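Side-chain contacts in cell division control protein Cdc48 (Mycobacterium smegmatis, PDB 5E7P), which probably binds and hydrolyses ATP as a two-module AAA ATPase of the Cdc48 family: residues Val266-Pro271 / Thr278-Val283; Ala238-Glu243 / Arg385-Ser390. One frame throughout, in Å; residues are numbered along the deposited sequence.

In the fold
Interactions 1 and 2 pack two helices on adjacent strands of one sheet, one helix following its strand almost directly and the other coming from 142 residues away. Their centres lie about 7 Å apart. In chain order come Ala238-Glu243, then both segments of interaction 1, then Arg385-Ser390, so the local contact falls between the two halves of the distant one. Strands 265-269 and 385-388 are parallel neighbours: Ser269 N probably bonds to Leu387 O, and its O to Leu389 N just past the strand's end. Met279 of interaction 1 also packs on Ala238 and Leu241 of interaction 2. Helices 276-283 and 237-249 therefore meet over the sheet beside the first ADP site.

Interaction 1. Residues Val266-Pro271 / Thr278-Val283; sequences VLVSGP and TMVRAV. With ADP (adenosine-5'-diphosphate), chain C.
Val268, on strand 265-269, and Val280, on helix 276-283, mark the closest backbone approach of the two segments, with 8.6 Å between their CA atoms. No hydrogen bond links strand to helix; the two segments are joined only through apolar side chains. The helix keeps its own regular bonding, as in Val283 N to Met279 O at 2.9 Å. This is the strand-loop-helix of a P-loop, which starts at Gly270 and runs on into the helix.

Val268 directs both methyls at the helix. Its CG1, anti to the backbone N (chi1 177°), meets Met279 CE at 3.7 Å, while CG2 stands 4.1 Å from the same CE, so the methionine methyl comes up against both branches of the valine. Met279 reaches it through a chain that is extended up to the sulfur and then bends at chi3 (75°), turning CE toward the strand. The second apolar meeting is looser: Val268 CG2 and Val280 CG2 approach methyl to methyl at 4.4 Å.

At the start of the helical segment, Thr278 turns to the nucleotide instead. Thr278 N gives ADP O2A a nearly straight hydrogen bond of 2.9 Å (166°), and Thr278 OG1, placed beside that N by the first torsion, donates to the same oxygen at 3.2 Å. Two bonds from one residue thus grip the alpha-phosphate, while Thr278 CG2 lies 3.8 Å from N7 of the adenine. Lys276, at the helix start, bonds through NZ to Gly270 O, at the beginning of the loop.

Around this contact, Val280 also packs on Ile364 and Thr366 of strand 361-366, which pairs with strand 265-269 on one side as strand 385-388 does on the other; Met279 continues to Val231 of helix 228-232 and to helix 237-249.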
loop_
_atom_site.group_PDB
_atom_site.type_symbol
_atom_site.label_atom_id
_atom_site.label_comp_id
_atom_site.label_asym_id
_atom_site.label_seq_id
_atom_site.Cartn_x
_atom_site.Cartn_y
_atom_site.Cartn_z
ATOM N N VAL A 266 -20.244 -9.683 -0.975
ATOM C CA VAL A 266 -19.519 -8.419 -1.042
ATOM C C VAL A 266 -18.008 -8.601 -0.961
ATOM O O VAL A 266 -17.507 -9.283 -0.068
ATOM C CB VAL A 266 -19.955 -7.459 0.092
ATOM C CG1 VAL A 266 -19.276 -6.105 -0.063
ATOM C CG2 VAL A 266 -21.466 -7.303 0.113
ATOM N N LEU A 267 -17.288 -7.984 -1.894
ATOM C CA LEU A 267 -15.831 -7.925 -1.826
ATOM C C LEU A 267 -15.369 -6.529 -1.410
ATOM O O LEU A 267 -15.550 -5.557 -2.141
ATOM C CB LEU A 267 -15.199 -8.306 -3.167
ATOM C CG LEU A 267 -13.664 -8.294 -3.189
ATOM C CD1 LEU A 267 -13.086 -9.276 -2.167
ATOM C CD2 LEU A 267 -13.125 -8.582 -4.583
ATOM N N VAL A 268 -14.777 -6.438 -0.225
ATOM C CA VAL A 268 -14.294 -5.166 0.289
ATOM C C VAL A 268 -12.800 -5.020 0.022
ATOM O O VAL A 268 -12.011 -5.906 0.362
ATOM C CB VAL A 268 -14.547 -5.045 1.800
ATOM C CG1 VAL A 268 -13.963 -3.744 2.331
ATOM C CG2 VAL A 268 -16.035 -5.137 2.101
ATOM N N SER A 269 -12.417 -3.904 -0.591
ATOM C CA SER A 269 -11.016 -3.644 -0.906
ATOM C C SER A 269 -10.541 -2.276 -0.418
ATOM O O SER A 269 -11.307 -1.508 0.159
ATOM C CB SER A 269 -10.758 -3.799 -2.404
ATOM O OG SER A 269 -11.623 -2.976 -3.164
ATOM N N GLY A 270 -9.265 -1.986 -0.647
ATOM C CA GLY A 270 -8.648 -0.778 -0.136
ATOM C C GLY A 270 -7.270 -1.079 0.422
ATOM O O GLY A 270 -6.919 -2.244 0.609
ATOM N N PRO A 271 -6.485 -0.027 0.704
ATOM C CA PRO A 271 -5.088 -0.127 1.145
ATOM C C PRO A 271 -4.873 -1.118 2.292
ATOM O O PRO A 271 -5.764 -1.331 3.113
ATOM C CB PRO A 271 -4.774 1.295 1.617
ATOM C CG PRO A 271 -5.684 2.154 0.815
ATOM C CD PRO A 271 -6.952 1.370 0.680
ATOM N N THR A 278 -11.691 -5.004 10.163
ATOM C CA THR A 278 -12.276 -4.395 11.351
ATOM C C THR A 278 -13.649 -3.795 11.046
ATOM O O THR A 278 -14.576 -3.893 11.852
ATOM C CB THR A 278 -11.345 -3.314 11.936
ATOM O OG1 THR A 278 -10.115 -3.920 12.356
ATOM C CG2 THR A 278 -11.994 -2.624 13.126
ATOM N N MET A 279 -13.778 -3.184 9.871
ATOM C CA MET A 279 -15.055 -2.623 9.446
ATOM C C MET A 279 -16.123 -3.707 9.321
ATOM O O MET A 279 -17.263 -3.517 9.742
ATOM C CB MET A 279 -14.914 -1.885 8.112
ATOM C CG MET A 279 -16.244 -1.377 7.565
ATOM S SD MET A 279 -16.157 -0.644 5.923
ATOM C CE MET A 279 -15.992 -2.101 4.900
ATOM N N VAL A 280 -15.744 -4.841 8.741
ATOM C CA VAL A 280 -16.676 -5.943 8.522
ATOM C C VAL A 280 -17.177 -6.524 9.842
ATOM O O VAL A 280 -18.372 -6.778 10.006
ATOM C CB VAL A 280 -16.051 -7.058 7.655
ATOM C CG1 VAL A 280 -17.034 -8.204 7.469
ATOM C CG2 VAL A 280 -15.619 -6.503 6.304
ATOM N N ARG A 281 -16.262 -6.721 10.786
ATOM C CA ARG A 281 -16.632 -7.229 12.102
ATOM C C ARG A 281 -17.548 -6.251 12.834
ATOM O O ARG A 281 -18.500 -6.657 13.507
ATOM C CB ARG A 281 -15.384 -7.521 12.936
ATOM C CG ARG A 281 -14.407 -8.465 12.254
ATOM C CD ARG A 281 -13.305 -8.926 13.195
ATOM N NE ARG A 281 -12.344 -9.779 12.503
ATOM C CZ ARG A 281 -11.188 -9.354 11.999
ATOM N NH1 ARG A 281 -10.835 -8.080 12.123
ATOM N NH2 ARG A 281 -10.380 -10.207 11.382
ATOM N N ALA A 282 -17.260 -4.961 12.694
ATOM C CA ALA A 282 -18.062 -3.923 13.333
ATOM C C ALA A 282 -19.473 -3.861 12.754
ATOM O O ALA A 282 -20.453 -3.745 13.492
ATOM C CB ALA A 282 -17.378 -2.573 13.207
ATOM N N VAL A 283 -19.569 -3.937 11.430
ATOM C CA VAL A 283 -20.857 -3.881 10.746
ATOM C C VAL A 283 -21.711 -5.115 11.055
ATOM O O VAL A 283 -22.931 -5.021 11.189
ATOM C CB VAL A 283 -20.672 -3.707 9.215
ATOM C CG1 VAL A 283 -21.974 -3.957 8.466
ATOM C CG2 VAL A 283 -20.144 -2.321 8.908
HETATM P PB ADP C . -7.195 -4.493 6.670
HETATM O O1B ADP C . -5.864 -4.953 6.139
HETATM O O2B ADP C . -8.163 -5.609 6.953
HETATM O O3B ADP C . -7.803 -3.331 5.931
HETATM P PA ADP C . -7.504 -4.433 9.477
HETATM O O1A ADP C . -6.913 -5.777 9.816
HETATM O O2A ADP C . -9.001 -4.293 9.359
HETATM O O3A ADP C . -6.789 -3.930 8.123
HETATM O "O5'" ADP C . -6.941 -3.388 10.552
HETATM C "C5'" ADP C . -5.581 -2.984 10.450
HETATM C "C4'" ADP C . -4.985 -3.103 11.843
HETATM O "O4'" ADP C . -5.324 -1.939 12.593
HETATM C "C3'" ADP C . -5.559 -4.310 12.568
HETATM O "O3'" ADP C . -4.496 -5.125 13.076
HETATM C "C2'" ADP C . -6.377 -3.751 13.714
HETATM O "O2'" ADP C . -6.056 -4.439 14.926
HETATM C "C1'" ADP C . -5.980 -2.289 13.811
HETATM N N9 ADP C . -7.161 -1.408 13.972
HETATM C C8 ADP C . -8.045 -1.084 13.009
HETATM N N7 ADP C . -8.999 -0.247 13.493
HETATM C C5 ADP C . -8.720 -0.021 14.791
HETATM C C6 ADP C . -9.314 0.764 15.900
HETATM N N6 ADP C . -10.434 1.501 15.711
HETATM N N1 ADP C . -8.707 0.719 17.108
HETATM C C2 ADP C . -7.595 -0.009 17.315
HETATM N N3 ADP C . -7.002 -0.740 16.355
HETATM C C4 ADP C . -7.507 -0.789 15.099
#

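Interaction 2. Residues Ala238-Glu243 / Arg385-Ser390; sequences AVKLDE and RELGLS
Leu387 packs on Leu241 where strand 385-388, outermost in the sheet of the first AAA module, a P-loop alpha/beta fold, is covered by helix 237-249. The segments come from places 142 residues apart and share no hydrogen bond.

Along the strand, Arg385 comes first; it does not touch Ala238-Glu243 but makes a cation-pi contact with Trp244, one residue further along the same helix. Glu386 belongs to the other face, where its OE1 forms a salt bridge with Arg573 NE of helix 563-576 in the second AAA module. Leu387 returns to the helix side and supplies most of the buried surface. Its two methyls divide the work: CD2 turns to Leu241, and Leu387 CD1 lies 4.3 Å from Lys240 CD. The lysine chain runs extended through CD (chi2 168°) and bends at the next bond (chi3 -78°), turning the ammonium from the strand. Gly388 N donates to Ser577 OG. Leu389 packs on Gln237, just before the helical segment, and on Met279 and Lys276 of helix 276-283; Ser390 OG bonds to Leu545 N. The helix-side face thus packs within its own module, while Glu386, Gly388 N and Ser390 reach residues of the second.

The closest approach across the contact is Leu387 CD2 against Leu241 CB, at 3.8 Å; that methyl also sits 4.1 Å from Leu241 N, close against the helix backbone.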
loop_
_atom_site.group_PDB
_atom_site.type_symbol
_atom_site.label_atom_id
_atom_site.label_comp_id
_atom_site.label_asym_id
_atom_site.label_seq_id
_atom_site.Cartn_x
_atom_site.Cartn_y
_atom_site.Cartn_z
ATOM N N ALA A 238 -18.945 2.016 5.265
ATOM C CA ALA A 238 -19.525 1.093 6.235
ATOM C C ALA A 238 -21.040 1.270 6.333
ATOM O O ALA A 238 -21.769 0.318 6.618
ATOM C CB ALA A 238 -18.876 1.280 7.596
ATOM N N VAL A 239 -21.506 2.492 6.093
ATOM C CA VAL A 239 -22.935 2.788 6.094
ATOM C C VAL A 239 -23.637 2.028 4.969
ATOM O O VAL A 239 -24.740 1.508 5.146
ATOM C CB VAL A 239 -23.190 4.309 5.949
ATOM C CG1 VAL A 239 -24.655 4.593 5.666
ATOM C CG2 VAL A 239 -22.724 5.050 7.200
ATOM N N LYS A 240 -22.984 1.956 3.816
ATOM C CA LYS A 240 -23.560 1.290 2.656
ATOM C C LYS A 240 -23.539 -0.227 2.825
ATOM O O LYS A 240 -24.473 -0.923 2.420
ATOM C CB LYS A 240 -22.824 1.709 1.381
ATOM C CG LYS A 240 -23.445 1.169 0.102
ATOM C CD LYS A 240 -22.867 1.837 -1.134
ATOM C CE LYS A 240 -23.459 3.217 -1.363
ATOM N NZ LYS A 240 -23.862 3.395 -2.790
ATOM N N LEU A 241 -22.471 -0.731 3.435
ATOM C CA LEU A 241 -22.351 -2.156 3.721
ATOM C C LEU A 241 -23.430 -2.592 4.705
ATOM O O LEU A 241 -24.035 -3.655 4.551
ATOM C CB LEU A 241 -20.965 -2.473 4.284
ATOM C CG LEU A 241 -20.700 -3.923 4.701
ATOM C CD1 LEU A 241 -20.935 -4.873 3.537
ATOM C CD2 LEU A 241 -19.288 -4.074 5.252
ATOM N N ASP A 242 -23.662 -1.760 5.714
ATOM C CA ASP A 242 -24.681 -2.034 6.715
ATOM C C ASP A 242 -26.066 -2.052 6.083
ATOM O O ASP A 242 -26.883 -2.920 6.386
ATOM C CB ASP A 242 -24.620 -0.999 7.839
ATOM C CG ASP A 242 -25.711 -1.196 8.874
ATOM O OD1 ASP A 242 -25.607 -2.149 9.675
ATOM O OD2 ASP A 242 -26.668 -0.392 8.892
ATOM N N GLU A 243 -26.315 -1.099 5.191
ATOM C CA GLU A 243 -27.606 -0.993 4.519
ATOM C C GLU A 243 -27.864 -2.196 3.609
ATOM O O GLU A 243 -28.996 -2.661 3.487
ATOM C CB GLU A 243 -27.700 0.332 3.748
ATOM C CG GLU A 243 -28.024 0.202 2.269
ATOM C CD GLU A 243 -29.334 0.870 1.894
ATOM O OE1 GLU A 243 -29.521 1.188 0.698
ATOM O OE2 GLU A 243 -30.176 1.073 2.795
ATOM N N ARG A 385 -21.182 -7.601 -5.760
ATOM C CA ARG A 385 -20.871 -6.183 -5.605
ATOM C C ARG A 385 -19.594 -5.952 -4.802
ATOM O O ARG A 385 -19.138 -6.829 -4.065
ATOM C CB ARG A 385 -22.052 -5.446 -4.968
ATOM C CG ARG A 385 -22.314 -5.818 -3.525
ATOM C CD ARG A 385 -23.685 -5.333 -3.085
ATOM N NE ARG A 385 -24.758 -6.135 -3.660
ATOM C CZ ARG A 385 -26.042 -5.795 -3.634
ATOM N NH1 ARG A 385 -26.418 -4.656 -3.068
ATOM N NH2 ARG A 385 -26.951 -6.593 -4.179
ATOM N N GLU A 386 -19.020 -4.762 -4.951
ATOM C CA GLU A 386 -17.737 -4.448 -4.331
ATOM C C GLU A 386 -17.741 -3.103 -3.615
ATOM O O GLU A 386 -18.573 -2.236 -3.883
ATOM C CB GLU A 386 -16.619 -4.481 -5.374
ATOM C CG GLU A 386 -16.459 -5.821 -6.059
ATOM C CD GLU A 386 -15.290 -5.850 -7.018
ATOM O OE1 GLU A 386 -14.580 -4.828 -7.124
ATOM O OE2 GLU A 386 -15.078 -6.900 -7.663
ATOM N N LEU A 387 -16.789 -2.936 -2.705
ATOM C CA LEU A 387 -16.714 -1.743 -1.881
ATOM C C LEU A 387 -15.248 -1.377 -1.663
ATOM O O LEU A 387 -14.469 -2.181 -1.147
ATOM C CB LEU A 387 -17.408 -2.007 -0.546
ATOM C CG LEU A 387 -18.196 -0.873 0.102
ATOM C CD1 LEU A 387 -19.041 -0.151 -0.933
ATOM C CD2 LEU A 387 -19.074 -1.436 1.198
ATOM N N GLY A 388 -14.872 -0.168 -2.072
ATOM C CA GLY A 388 -13.497 0.282 -1.945
ATOM C C GLY A 388 -13.302 1.293 -0.832
ATOM O O GLY A 388 -13.952 2.337 -0.813
ATOM N N LEU A 389 -12.403 0.984 0.097
ATOM C CA LEU A 389 -12.088 1.892 1.197
ATOM C C LEU A 389 -10.971 2.859 0.816
ATOM O O LEU A 389 -10.234 2.628 -0.144
ATOM C CB LEU A 389 -11.710 1.109 2.458
ATOM C CG LEU A 389 -12.845 0.829 3.449
ATOM C CD1 LEU A 389 -14.059 0.255 2.743
ATOM C CD2 LEU A 389 -12.383 -0.103 4.558
ATOM N N SER A 390 -10.848 3.939 1.579
ATOM C CA SER A 390 -9.889 4.991 1.270
ATOM C C SER A 390 -8.917 5.260 2.417
ATOM O O SER A 390 -9.228 5.000 3.578
ATOM C CB SER A 390 -10.635 6.275 0.915
ATOM O OG SER A 390 -9.738 7.364 0.811
#